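Local atomic coordinates of transcriptional regulators (LACI-FAMILY TRANSCRIPTIONAL REGULATORY PROTEIN) (Corynebacterium glutamicum, PDB entry 3GYB), a protein that probably acts as a DNA-binding transcription regulator of the LacI family, with a periplasmic-binding-protein-like domain that binds magnesium in the crystal. Residues R4-A9 and R60-I65; P81-G86 and L240-M245; I121-V126 and R133-F138; T178-S183 and E204-I209. All coordinates share one frame; numbering follows the deposited sequence.

Interaction 1: R4-A9 and R60-I65; sequences RTQLIA and RPDGII
The carboxylate of Asp62 gathers three donors from the chain end that precedes strand 7-12. Its OD1 takes the backbone N-H of Thr5 on the syn side in a nearly straight bond of 2.8 Å from N to OD1. OD2 accepts twice, and from opposite faces of the carboxylate: Gln6 N at 2.7 Å on one, and on the other Arg4 NE at 2.8 Å, which makes a salt bridge with the guanidinium and carboxylate planes 32° apart. Arg4 gets there by a bend at chi3, crossing Asp62 at about a right angle, and its NH2 has a further, weak hydrogen bond to Tyr36. Beside this cluster Thr5 OG1, set between its own backbone N and carbonyl carbon (chi1 61°), donates to Arg60 O at 2.7 Å, tying the loop to the residue just past the end of the preceding helix.

Strand pairing begins with Asp62 N bonded to Leu7 O (2.7 Å) and continues through Ala9 N to Gly63 O and Ile65 N to Ala9 O (2.8 Å). Gly63 leaves room for Ile8 CD1, which lies 3.5 Å from Gly63 N. Strands 7-12 and 63-67 are parallel neighbours in the sheet of the N-terminal lobe of a periplasmic-binding-protein-like fold.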
loop_
_atom_site.group_PDB
_atom_site.type_symbol
_atom_site.label_atom_id
_atom_site.label_comp_id
_atom_site.label_asym_id
_atom_site.label_seq_id
_atom_site.Cartn_x
_atom_site.Cartn_y
_atom_site.Cartn_z
ATOM N N ARG A 4 5.619 16.494 -28.336
ATOM C CA ARG A 4 5.727 15.735 -27.056
ATOM C C ARG A 4 4.369 15.658 -26.363
ATOM O O ARG A 4 3.461 16.435 -26.661
ATOM C CB ARG A 4 6.749 16.407 -26.140
ATOM C CG ARG A 4 6.302 17.744 -25.573
ATOM C CD ARG A 4 7.426 18.388 -24.779
ATOM N NE ARG A 4 8.160 17.394 -24.001
ATOM C CZ ARG A 4 9.176 17.671 -23.191
ATOM N NH1 ARG A 4 9.587 18.924 -23.041
ATOM N NH2 ARG A 4 9.791 16.691 -22.545
ATOM N N THR A 5 4.241 14.721 -25.431
ATOM C CA THR A 5 2.992 14.528 -24.705
ATOM C C THR A 5 3.048 15.031 -23.264
ATOM O O THR A 5 2.014 15.142 -22.605
ATOM C CB THR A 5 2.608 13.039 -24.684
ATOM O OG1 THR A 5 3.638 12.294 -24.021
ATOM C CG2 THR A 5 2.451 12.512 -26.106
ATOM N N GLN A 6 4.251 15.334 -22.782
ATOM C CA GLN A 6 4.446 15.810 -21.414
ATOM C C GLN A 6 4.075 14.714 -20.430
ATOM O O GLN A 6 3.835 14.965 -19.248
ATOM C CB GLN A 6 3.590 17.045 -21.147
ATOM C CG GLN A 6 4.029 18.273 -21.918
ATOM C CD GLN A 6 3.230 19.503 -21.546
ATOM O OE1 GLN A 6 2.029 19.580 -21.809
ATOM N NE2 GLN A 6 3.892 20.473 -20.924
ATOM N N LEU A 7 4.033 13.491 -20.937
ATOM C CA LEU A 7 3.690 12.338 -20.133
ATOM C C LEU A 7 4.923 11.542 -19.736
ATOM O O LEU A 7 5.829 11.334 -20.545
ATOM C CB LEU A 7 2.734 11.444 -20.916
ATOM C CG LEU A 7 1.267 11.868 -21.019
ATOM C CD1 LEU A 7 0.551 10.996 -22.054
ATOM C CD2 LEU A 7 0.607 11.752 -19.649
ATOM N N ILE A 8 4.961 11.121 -18.477
ATOM C CA ILE A 8 6.060 10.316 -17.969
ATOM C C ILE A 8 5.433 9.047 -17.417
ATOM O O ILE A 8 4.561 9.109 -16.551
ATOM C CB ILE A 8 6.825 11.033 -16.828
ATOM C CG1 ILE A 8 7.462 12.323 -17.347
ATOM C CG2 ILE A 8 7.887 10.103 -16.249
ATOM C CD1 ILE A 8 8.506 12.108 -18.428
ATOM N N ALA A 9 5.858 7.902 -17.939
ATOM C CA ALA A 9 5.341 6.618 -17.483
ATOM C C ALA A 9 6.205 6.139 -16.324
ATOM O O ALA A 9 7.429 6.213 -16.384
ATOM C CB ALA A 9 5.381 5.601 -18.623
ATOM N N ARG A 60 2.816 6.891 -25.500
ATOM C CA ARG A 60 3.780 7.771 -26.152
ATOM C C ARG A 60 4.337 8.757 -25.124
ATOM O O ARG A 60 4.186 9.972 -25.256
ATOM C CB ARG A 60 3.128 8.532 -27.318
ATOM C CG ARG A 60 2.527 7.623 -28.394
ATOM C CD ARG A 60 1.907 8.430 -29.533
ATOM N NE ARG A 60 1.221 7.588 -30.517
ATOM C CZ ARG A 60 1.832 6.824 -31.420
ATOM N NH1 ARG A 60 3.157 6.784 -31.481
ATOM N NH2 ARG A 60 1.114 6.091 -32.262
ATOM N N PRO A 61 4.988 8.237 -24.072
ATOM C CA PRO A 61 5.560 9.092 -23.032
ATOM C C PRO A 61 6.842 9.782 -23.493
ATOM O O PRO A 61 7.568 9.251 -24.334
ATOM C CB PRO A 61 5.815 8.108 -21.896
ATOM C CG PRO A 61 6.240 6.875 -22.643
ATOM C CD PRO A 61 5.234 6.812 -23.776
ATOM N N ASP A 62 7.107 10.965 -22.945
ATOM C CA ASP A 62 8.318 11.706 -23.283
ATOM C C ASP A 62 9.498 11.033 -22.587
ATOM O O ASP A 62 10.624 11.051 -23.086
ATOM C CB ASP A 62 8.229 13.161 -22.808
ATOM C CG ASP A 62 7.183 13.969 -23.557
ATOM O OD1 ASP A 62 6.657 13.488 -24.581
ATOM O OD2 ASP A 62 6.898 15.103 -23.119
ATOM N N GLY A 63 9.224 10.448 -21.422
ATOM C CA GLY A 63 10.251 9.771 -20.653
ATOM C C GLY A 63 9.645 8.651 -19.829
ATOM O O GLY A 63 8.423 8.582 -19.671
ATOM N N ILE A 64 10.493 7.775 -19.304
ATOM C CA ILE A 64 10.020 6.646 -18.510
ATOM C C ILE A 64 10.878 6.420 -17.271
ATOM O O ILE A 64 12.102 6.431 -17.344
ATOM C CB ILE A 64 10.048 5.338 -19.350
ATOM C CG1 ILE A 64 9.180 5.499 -20.597
ATOM C CG2 ILE A 64 9.569 4.153 -18.512
ATOM C CD1 ILE A 64 9.362 4.374 -21.611
ATOM N N ILE A 65 10.229 6.240 -16.126
ATOM C CA ILE A 65 10.955 5.939 -14.903
ATOM C C ILE A 65 10.681 4.455 -14.681
ATOM O O ILE A 65 9.524 4.045 -14.576
ATOM C CB ILE A 65 10.419 6.733 -13.681
ATOM C CG1 ILE A 65 10.721 8.226 -13.841
ATOM C CG2 ILE A 65 11.052 6.191 -12.401
ATOM C CD1 ILE A 65 12.214 8.575 -13.811
#

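Interaction 2: P81-G86 and L240-M245; sequences PFVIAG and LLLLSM
Strand-on-helix packing in an alpha/beta lobe brings Val83 and Pro81, at the start of strand 82-85, against the last turns of helix 231-246. The short segments run nearly antiparallel, at 167°, with their axes 8.0 Å apart, and no hydrogen bond links them.

Val83 points into the helix and uses both methyls. CG2, placed anti to the carbonyl carbon, rests on the helix backbone 3.6 Å from Leu242 N and also meets Leu242 CB at 3.8 Å, while CG1 touches Leu241 CD2 at 3.9 Å. The CB of Leu242 is not aimed at the strand, but with CG anti to the backbone N (chi1 -177°) CD1 comes back over the chain at Pro81, 3.6 Å from Pro81 O. The proline ring completes the apolar patch, with Pro81 CB 3.9 Å from Met245 CB.

In this periplasmic-binding-protein-like fold the parallel sheet is sandwiched by helices, and this one reaches it from far along the chain. Leu242 also lies on Ile65 of the adjacent strand 63-67, and Val83 on Ala238 one turn earlier in the helix. Met245, a selenomethionine, extends beyond CG obliquely toward the strand, bringing SE to 3.4 Å from Phe82 O and also against Val83 CG2. On the helix itself, Ser244 OG donates to Leu241 O at 2.6 Å.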
loop_
_atom_site.group_PDB
_atom_site.type_symbol
_atom_site.label_atom_id
_atom_site.label_comp_id
_atom_site.label_asym_id
_atom_site.label_seq_id
_atom_site.Cartn_x
_atom_site.Cartn_y
_atom_site.Cartn_z
ATOM N N PRO A 81 13.818 8.468 -23.441
ATOM C CA PRO A 81 14.796 8.525 -22.349
ATOM C C PRO A 81 14.202 7.875 -21.103
ATOM O O PRO A 81 13.013 8.044 -20.824
ATOM C CB PRO A 81 15.013 10.023 -22.156
ATOM C CG PRO A 81 14.779 10.577 -23.536
ATOM C CD PRO A 81 13.556 9.812 -23.985
ATOM N N PHE A 82 15.022 7.137 -20.367
ATOM C CA PHE A 82 14.549 6.484 -19.153
ATOM C C PHE A 82 15.591 6.475 -18.046
ATOM O O PHE A 82 16.793 6.613 -18.290
ATOM C CB PHE A 82 14.122 5.039 -19.441
ATOM C CG PHE A 82 15.263 4.124 -19.784
ATOM C CD1 PHE A 82 15.785 4.092 -21.072
ATOM C CD2 PHE A 82 15.838 3.317 -18.807
ATOM C CE1 PHE A 82 16.866 3.269 -21.383
ATOM C CE2 PHE A 82 16.919 2.491 -19.107
ATOM C CZ PHE A 82 17.434 2.468 -20.400
ATOM N N VAL A 83 15.108 6.306 -16.821
ATOM C CA VAL A 83 15.957 6.244 -15.646
ATOM C C VAL A 83 15.433 5.110 -14.791
ATOM O O VAL A 83 14.220 4.973 -14.616
ATOM C CB VAL A 83 15.895 7.548 -14.814
ATOM C CG1 VAL A 83 16.596 7.347 -13.476
ATOM C CG2 VAL A 83 16.557 8.686 -15.579
ATOM N N ILE A 84 16.341 4.284 -14.289
ATOM C CA ILE A 84 15.962 3.176 -13.425
ATOM C C ILE A 84 16.038 3.737 -12.007
ATOM O O ILE A 84 17.070 4.271 -11.597
ATOM C CB ILE A 84 16.934 1.988 -13.598
ATOM C CG1 ILE A 84 16.867 1.482 -15.044
ATOM C CG2 ILE A 84 16.572 0.864 -12.636
ATOM C CD1 ILE A 84 17.926 0.458 -15.387
ATOM N N ALA A 85 14.939 3.626 -11.263
ATOM C CA ALA A 85 14.880 4.159 -9.907
ATOM C C ALA A 85 14.547 3.121 -8.843
ATOM O O ALA A 85 13.666 2.284 -9.028
ATOM C CB ALA A 85 13.860 5.287 -9.849
ATOM N N GLY A 86 15.262 3.186 -7.724
ATOM C CA GLY A 86 15.005 2.261 -6.635
ATOM C C GLY A 86 15.831 0.997 -6.708
ATOM O O GLY A 86 16.013 0.310 -5.702
ATOM N N LEU A 240 15.494 14.537 -11.550
ATOM C CA LEU A 240 16.501 15.453 -12.077
ATOM C C LEU A 240 17.296 14.790 -13.195
ATOM O O LEU A 240 17.592 15.420 -14.211
ATOM C CB LEU A 240 17.465 15.902 -10.975
ATOM C CG LEU A 240 16.923 16.829 -9.888
ATOM C CD1 LEU A 240 18.041 17.163 -8.910
ATOM C CD2 LEU A 240 16.370 18.095 -10.529
ATOM N N LEU A 241 17.648 13.521 -13.011
ATOM C CA LEU A 241 18.423 12.805 -14.024
ATOM C C LEU A 241 17.646 12.672 -15.330
ATOM O O LEU A 241 18.192 12.892 -16.412
ATOM C CB LEU A 241 18.826 11.414 -13.512
ATOM C CG LEU A 241 19.726 10.580 -14.433
ATOM C CD1 LEU A 241 21.049 11.301 -14.637
ATOM C CD2 LEU A 241 19.968 9.197 -13.830
ATOM N N LEU A 242 16.371 12.310 -15.237
ATOM C CA LEU A 242 15.554 12.172 -16.433
ATOM C C LEU A 242 15.425 13.519 -17.139
ATOM O O LEU A 242 15.521 13.592 -18.362
ATOM C CB LEU A 242 14.165 11.641 -16.077
ATOM C CG LEU A 242 13.230 11.388 -17.263
ATOM C CD1 LEU A 242 13.836 10.340 -18.187
ATOM C CD2 LEU A 242 11.883 10.922 -16.754
ATOM N N LEU A 243 15.205 14.580 -16.365
ATOM C CA LEU A 243 15.074 15.917 -16.936
ATOM C C LEU A 243 16.329 16.307 -17.706
ATOM O O LEU A 243 16.246 16.968 -18.742
ATOM C CB LEU A 243 14.807 16.951 -15.839
ATOM C CG LEU A 243 13.406 16.986 -15.224
ATOM C CD1 LEU A 243 13.396 17.950 -14.053
ATOM C CD2 LEU A 243 12.386 17.411 -16.276
ATOM N N SER A 244 17.490 15.893 -17.206
ATOM C CA SER A 244 18.751 16.227 -17.871
ATOM C C SER A 244 18.834 15.541 -19.229
ATOM O O SER A 244 19.509 16.033 -20.135
ATOM C CB SER A 244 19.950 15.839 -16.998
ATOM O OG SER A 244 20.144 14.436 -16.973
HETATM N N MSE A 245 18.161 14.402 -19.372
HETATM C CA MSE A 245 18.148 13.683 -20.644
HETATM C C MSE A 245 17.105 14.285 -21.585
HETATM O O MSE A 245 17.332 14.390 -22.790
HETATM C CB MSE A 245 17.817 12.202 -20.435
HETATM C CG MSE A 245 18.785 11.434 -19.568
HETATM SE SE MSE A 245 18.111 9.656 -19.211
HETATM C CE MSE A 245 19.639 8.970 -18.274
#

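Interaction 3: I121-V126 and R133-F138; sequences IAHLRV and RRFESF
Phe138 and His123 meet where strand 121-124 packs against helix 129-144, the first half of the beta-alpha-beta unit completed by strand 150-151. The strand and helix segments run nearly antiparallel, as expected when the chain turns back in such a crossover.

The methylene of His123 is the part that meets Phe138 most closely: CB sits over the face of the Phe138 ring, 3.4 Å from its centroid, a CH-pi contact. The two rings are near parallel but slid apart, and barely overlap. With CG anti to the backbone N (chi1 174°), the imidazole is sent past Phe138 toward the preceding turn of the helix, so that NE2 comes within 3.7 Å of Phe135 CA. The other nitrogen faces back into the sheet, where ND1 is hydrogen-bonded to Phe181 O of the neighbouring strand, which should help hold the rotation of the ring. Phe138 also takes Ile121 CG2 against CE1 at 3.8 Å, and Ile121 O lies at its edge, in the ring plane.

Arg134 directs its polar end away from the strand, to a salt bridge with Asp102 and a hydrogen bond with Ser183 O, and its side chain comes close to Asp212 and Asp229 of the magnesium site.

Beyond the strand end, Arg125 folds over Phe135. Its CG occupies the place between backbone N and carbonyl carbon (chi1 57°) and the chain bends at chi3, laying the guanidinium flat on the ring with the planes 11° apart. In this cation-pi stack CZ stands 3.6 Å from the ring centroid, while NH2 approaches Phe135 CD2 at 3.4 Å.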
loop_
_atom_site.group_PDB
_atom_site.type_symbol
_atom_site.label_atom_id
_atom_site.label_comp_id
_atom_site.label_asym_id
_atom_site.label_seq_id
_atom_site.Cartn_x
_atom_site.Cartn_y
_atom_site.Cartn_z
ATOM N N ILE A 121 20.773 -14.736 14.207
ATOM C CA ILE A 121 20.051 -13.812 13.348
ATOM C C ILE A 121 19.704 -14.455 12.018
ATOM O O ILE A 121 20.538 -15.114 11.399
ATOM C CB ILE A 121 20.913 -12.560 13.089
ATOM C CG1 ILE A 121 21.232 -11.877 14.423
ATOM C CG2 ILE A 121 20.199 -11.616 12.134
ATOM C CD1 ILE A 121 22.325 -10.819 14.341
ATOM N N ALA A 122 18.465 -14.261 11.581
ATOM C CA ALA A 122 18.032 -14.827 10.311
ATOM C C ALA A 122 17.599 -13.735 9.345
ATOM O O ALA A 122 17.168 -12.658 9.759
ATOM C CB ALA A 122 16.890 -15.804 10.537
ATOM N N HIS A 123 17.718 -14.026 8.054
ATOM C CA HIS A 123 17.338 -13.084 7.006
ATOM C C HIS A 123 16.236 -13.653 6.128
ATOM O O HIS A 123 16.321 -14.797 5.684
ATOM C CB HIS A 123 18.552 -12.766 6.126
ATOM C CG HIS A 123 18.238 -11.915 4.932
ATOM N ND1 HIS A 123 17.786 -10.618 5.040
ATOM C CD2 HIS A 123 18.365 -12.159 3.606
ATOM C CE1 HIS A 123 17.654 -10.097 3.833
ATOM N NE2 HIS A 123 17.999 -11.012 2.945
ATOM N N LEU A 124 15.188 -12.866 5.898
ATOM C CA LEU A 124 14.107 -13.294 5.015
ATOM C C LEU A 124 14.436 -12.653 3.678
ATOM O O LEU A 124 14.366 -11.436 3.534
ATOM C CB LEU A 124 12.753 -12.790 5.521
ATOM C CG LEU A 124 12.265 -13.464 6.798
ATOM C CD1 LEU A 124 10.965 -12.820 7.262
ATOM C CD2 LEU A 124 12.065 -14.950 6.526
ATOM N N ARG A 125 14.797 -13.465 2.693
ATOM C CA ARG A 125 15.183 -12.908 1.407
ATOM C C ARG A 125 14.108 -12.774 0.342
ATOM O O ARG A 125 13.036 -13.366 0.431
ATOM C CB ARG A 125 16.385 -13.682 0.839
ATOM C CG ARG A 125 16.181 -15.167 0.673
ATOM C CD ARG A 125 17.493 -15.870 0.288
ATOM N NE ARG A 125 18.142 -15.266 -0.875
ATOM C CZ ARG A 125 19.174 -15.806 -1.521
ATOM N NH1 ARG A 125 19.678 -16.967 -1.121
ATOM N NH2 ARG A 125 19.699 -15.189 -2.572
ATOM N N VAL A 126 14.432 -11.962 -0.659
ATOM C CA VAL A 126 13.576 -11.682 -1.805
ATOM C C VAL A 126 14.448 -11.904 -3.044
ATOM O O VAL A 126 15.641 -11.605 -3.023
ATOM C CB VAL A 126 13.076 -10.223 -1.769
ATOM C CG1 VAL A 126 12.302 -9.902 -3.032
ATOM C CG2 VAL A 126 12.199 -10.014 -0.543
ATOM N N ARG A 133 21.357 -8.247 -3.351
ATOM C CA ARG A 133 22.372 -7.399 -2.746
ATOM C C ARG A 133 22.235 -7.380 -1.224
ATOM O O ARG A 133 23.228 -7.467 -0.502
ATOM C CB ARG A 133 22.273 -5.973 -3.299
ATOM C CG ARG A 133 22.718 -5.839 -4.756
ATOM C CD ARG A 133 22.849 -4.371 -5.156
ATOM N NE ARG A 133 21.558 -3.712 -5.345
ATOM C CZ ARG A 133 20.823 -3.806 -6.449
ATOM N NH1 ARG A 133 21.248 -4.536 -7.474
ATOM N NH2 ARG A 133 19.666 -3.160 -6.535
ATOM N N ARG A 134 21.004 -7.269 -0.736
ATOM C CA ARG A 134 20.774 -7.242 0.702
ATOM C C ARG A 134 21.124 -8.578 1.344
ATOM O O ARG A 134 21.604 -8.620 2.475
ATOM C CB ARG A 134 19.321 -6.848 0.990
ATOM C CG ARG A 134 19.042 -5.411 0.570
ATOM C CD ARG A 134 17.576 -5.024 0.660
ATOM N NE ARG A 134 17.344 -3.784 -0.082
ATOM C CZ ARG A 134 16.147 -3.246 -0.304
ATOM N NH1 ARG A 134 15.049 -3.830 0.163
ATOM N NH2 ARG A 134 16.048 -2.128 -1.014
ATOM N N PHE A 135 20.896 -9.667 0.616
ATOM C CA PHE A 135 21.218 -10.998 1.116
ATOM C C PHE A 135 22.733 -11.158 1.180
ATOM O O PHE A 135 23.271 -11.657 2.165
ATOM C CB PHE A 135 20.631 -12.077 0.198
ATOM C CG PHE A 135 21.307 -13.416 0.330
ATOM C CD1 PHE A 135 21.108 -14.208 1.457
ATOM C CD2 PHE A 135 22.184 -13.859 -0.656
ATOM C CE1 PHE A 135 21.776 -15.427 1.603
ATOM C CE2 PHE A 135 22.858 -15.074 -0.520
ATOM C CZ PHE A 135 22.652 -15.858 0.613
ATOM N N GLU A 136 23.417 -10.735 0.123
ATOM C CA GLU A 136 24.870 -10.844 0.080
ATOM C C GLU A 136 25.524 -10.027 1.189
ATOM O O GLU A 136 26.472 -10.482 1.834
ATOM C CB GLU A 136 25.385 -10.402 -1.292
ATOM C CG GLU A 136 24.892 -11.279 -2.429
ATOM C CD GLU A 136 25.488 -10.888 -3.768
ATOM O OE1 GLU A 136 25.379 -9.702 -4.151
ATOM O OE2 GLU A 136 26.061 -11.770 -4.440
ATOM N N SER A 137 25.015 -8.821 1.420
ATOM C CA SER A 137 25.560 -7.971 2.467
ATOM C C SER A 137 25.254 -8.571 3.838
ATOM O O SER A 137 26.079 -8.518 4.747
ATOM C CB SER A 137 24.980 -6.560 2.363
ATOM O OG SER A 137 25.485 -5.733 3.401
ATOM N N PHE A 138 24.060 -9.135 3.992
ATOM C CA PHE A 138 23.699 -9.766 5.257
ATOM C C PHE A 138 24.733 -10.842 5.594
ATOM O O PHE A 138 25.274 -10.879 6.700
ATOM C CB PHE A 138 22.309 -10.407 5.158
ATOM C CG PHE A 138 22.007 -11.372 6.273
ATOM C CD1 PHE A 138 21.811 -10.918 7.573
ATOM C CD2 PHE A 138 21.925 -12.741 6.022
ATOM C CE1 PHE A 138 21.536 -11.810 8.609
ATOM C CE2 PHE A 138 21.652 -13.643 7.055
ATOM C CZ PHE A 138 21.457 -13.177 8.349
#

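Interaction 4: T178-S183 and E204-I209; sequences TAIFSS and EDLSII
Ile209 lies beside Phe181 on one face of a parallel strand pair. From CB its side chain divides: CG1 takes the position anti to the backbone N (chi1 177°) and carries CD1 outward from that face of the sheet, leaving CG2 between the backbone N and the carbonyl carbon to do the touching. That methyl rests 3.6 Å from Ile180 O, 3.7 Å from Phe181 CA and 4.0 Å from Phe181 CB. The Phe181 ring presents its edge to Ile209 O, which CD1 of the phenylalanine approaches at 3.8 Å.

Four backbone bonds zip the strands together, from Ser207 N to Thr178 O (3.0 Å) and Ile180 N to Ser207 O (2.8 Å) at one end to Ile209 N on Ile180 O and Ser182 N on Ile209 O at the other. Leu206 folds CD1 back to 3.5 Å from Thr178 O, next to the first of them. On the face of Ile180 and Ile208 the apolar contacts are looser.

The strands belong to the beta-alpha-beta unit whose helix 185-198 touches Ile208 and Ser182. Helix 102-115 packs against Phe181 and Ile209 on the other face, and strand 121-124 adjoins strand 179-182.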
loop_
_atom_site.group_PDB
_atom_site.type_symbol
_atom_site.label_atom_id
_atom_site.label_comp_id
_atom_site.label_asym_id
_atom_site.label_seq_id
_atom_site.Cartn_x
_atom_site.Cartn_y
_atom_site.Cartn_z
ATOM N N THR A 178 16.559 -15.337 17.300
ATOM C CA THR A 178 16.040 -14.284 18.171
ATOM C C THR A 178 15.782 -12.963 17.455
ATOM O O THR A 178 15.171 -12.052 18.020
ATOM C CB THR A 178 16.999 -14.016 19.355
ATOM O OG1 THR A 178 18.264 -13.550 18.861
ATOM C CG2 THR A 178 17.217 -15.285 20.150
ATOM N N ALA A 179 16.237 -12.853 16.212
ATOM C CA ALA A 179 16.037 -11.622 15.456
ATOM C C ALA A 179 16.007 -11.922 13.972
ATOM O O ALA A 179 16.705 -12.818 13.498
ATOM C CB ALA A 179 17.152 -10.625 15.767
ATOM N N ILE A 180 15.193 -11.165 13.248
ATOM C CA ILE A 180 15.065 -11.339 11.811
ATOM C C ILE A 180 15.268 -10.025 11.075
ATOM O O ILE A 180 14.704 -8.998 11.462
ATOM C CB ILE A 180 13.654 -11.868 11.435
ATOM C CG1 ILE A 180 13.453 -13.275 12.000
ATOM C CG2 ILE A 180 13.479 -11.857 9.919
ATOM C CD1 ILE A 180 12.021 -13.803 11.866
ATOM N N PHE A 181 16.106 -10.050 10.041
ATOM C CA PHE A 181 16.301 -8.882 9.194
ATOM C C PHE A 181 15.534 -9.232 7.926
ATOM O O PHE A 181 15.962 -10.079 7.140
ATOM C CB PHE A 181 17.786 -8.634 8.871
ATOM C CG PHE A 181 18.008 -7.770 7.647
ATOM C CD1 PHE A 181 17.188 -6.675 7.381
ATOM C CD2 PHE A 181 19.036 -8.060 6.756
ATOM C CE1 PHE A 181 17.383 -5.887 6.250
ATOM C CE2 PHE A 181 19.240 -7.277 5.621
ATOM C CZ PHE A 181 18.413 -6.190 5.367
ATOM N N SER A 182 14.376 -8.603 7.753
ATOM C CA SER A 182 13.532 -8.836 6.593
ATOM C C SER A 182 14.017 -7.983 5.426
ATOM O O SER A 182 14.266 -6.789 5.584
ATOM C CB SER A 182 12.080 -8.481 6.929
ATOM O OG SER A 182 11.226 -8.808 5.849
ATOM N N SER A 183 14.130 -8.594 4.251
ATOM C CA SER A 183 14.619 -7.884 3.077
ATOM C C SER A 183 13.852 -6.597 2.806
ATOM O O SER A 183 14.413 -5.640 2.281
ATOM C CB SER A 183 14.571 -8.794 1.843
ATOM O OG SER A 183 15.383 -8.264 0.810
ATOM N N GLU A 204 9.935 -8.050 22.743
ATOM C CA GLU A 204 10.309 -8.801 23.941
ATOM C C GLU A 204 10.903 -10.184 23.691
ATOM O O GLU A 204 11.880 -10.570 24.340
ATOM C CB GLU A 204 9.115 -8.928 24.891
ATOM C CG GLU A 204 8.713 -7.631 25.594
ATOM C CD GLU A 204 8.002 -6.648 24.682
ATOM O OE1 GLU A 204 7.517 -7.067 23.613
ATOM O OE2 GLU A 204 7.912 -5.455 25.045
ATOM N N ASP A 205 10.320 -10.931 22.761
ATOM C CA ASP A 205 10.813 -12.272 22.454
ATOM C C ASP A 205 11.584 -12.330 21.141
ATOM O O ASP A 205 12.607 -13.007 21.039
ATOM C CB ASP A 205 9.658 -13.272 22.373
ATOM C CG ASP A 205 8.917 -13.417 23.683
ATOM O OD1 ASP A 205 9.581 -13.475 24.737
ATOM O OD2 ASP A 205 7.674 -13.482 23.654
ATOM N N LEU A 206 11.095 -11.605 20.144
ATOM C CA LEU A 206 11.714 -11.619 18.821
ATOM C C LEU A 206 11.880 -10.215 18.254
ATOM O O LEU A 206 10.946 -9.419 18.299
ATOM C CB LEU A 206 10.836 -12.447 17.876
ATOM C CG LEU A 206 11.224 -12.549 16.397
ATOM C CD1 LEU A 206 12.443 -13.447 16.254
ATOM C CD2 LEU A 206 10.065 -13.120 15.604
ATOM N N SER A 207 13.069 -9.913 17.732
ATOM C CA SER A 207 13.323 -8.608 17.122
ATOM C C SER A 207 13.151 -8.727 15.612
ATOM O O SER A 207 13.537 -9.736 15.021
ATOM C CB SER A 207 14.747 -8.122 17.418
ATOM O OG SER A 207 14.848 -7.583 18.729
ATOM N N ILE A 208 12.558 -7.708 14.998
ATOM C CA ILE A 208 12.358 -7.701 13.553
ATOM C C ILE A 208 12.694 -6.334 12.969
ATOM O O ILE A 208 12.219 -5.309 13.452
ATOM C CB ILE A 208 10.889 -8.034 13.170
ATOM C CG1 ILE A 208 10.566 -9.485 13.540
ATOM C CG2 ILE A 208 10.681 -7.816 11.672
ATOM C CD1 ILE A 208 9.103 -9.866 13.333
ATOM N N ILE A 209 13.529 -6.318 11.937
ATOM C CA ILE A 209 13.864 -5.058 11.296
ATOM C C ILE A 209 13.586 -5.206 9.805
ATOM O O ILE A 209 13.933 -6.223 9.195
ATOM C CB ILE A 209 15.343 -4.647 11.554
ATOM C CG1 ILE A 209 15.653 -3.349 10.800
ATOM C CG2 ILE A 209 16.286 -5.781 11.158
ATOM C CD1 ILE A 209 16.949 -2.669 11.225
#

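Interactions 1 and 2 share one lobe and interactions 3 and 4 the other, on opposite sides of the chain's centre. In each pair the contacts meet through backbone bonding of neighbouring strands: 63-67 with 82-85, and 121-124 with 179-182. Interactions 1 and 4 both join parallel strands, yet interaction 1 is only partly buried and adds a charged cluster at the N-terminal ends of its strands, whereas interaction 4 is buried and its side-chain contacts across the strands are apolar. Interactions 2 and 3 each set a helix nearly antiparallel to a strand without hydrogen bonds between them; aliphatic groups and selenium fill interaction 2, aromatic rings and a guanidinium the more buried interaction 3.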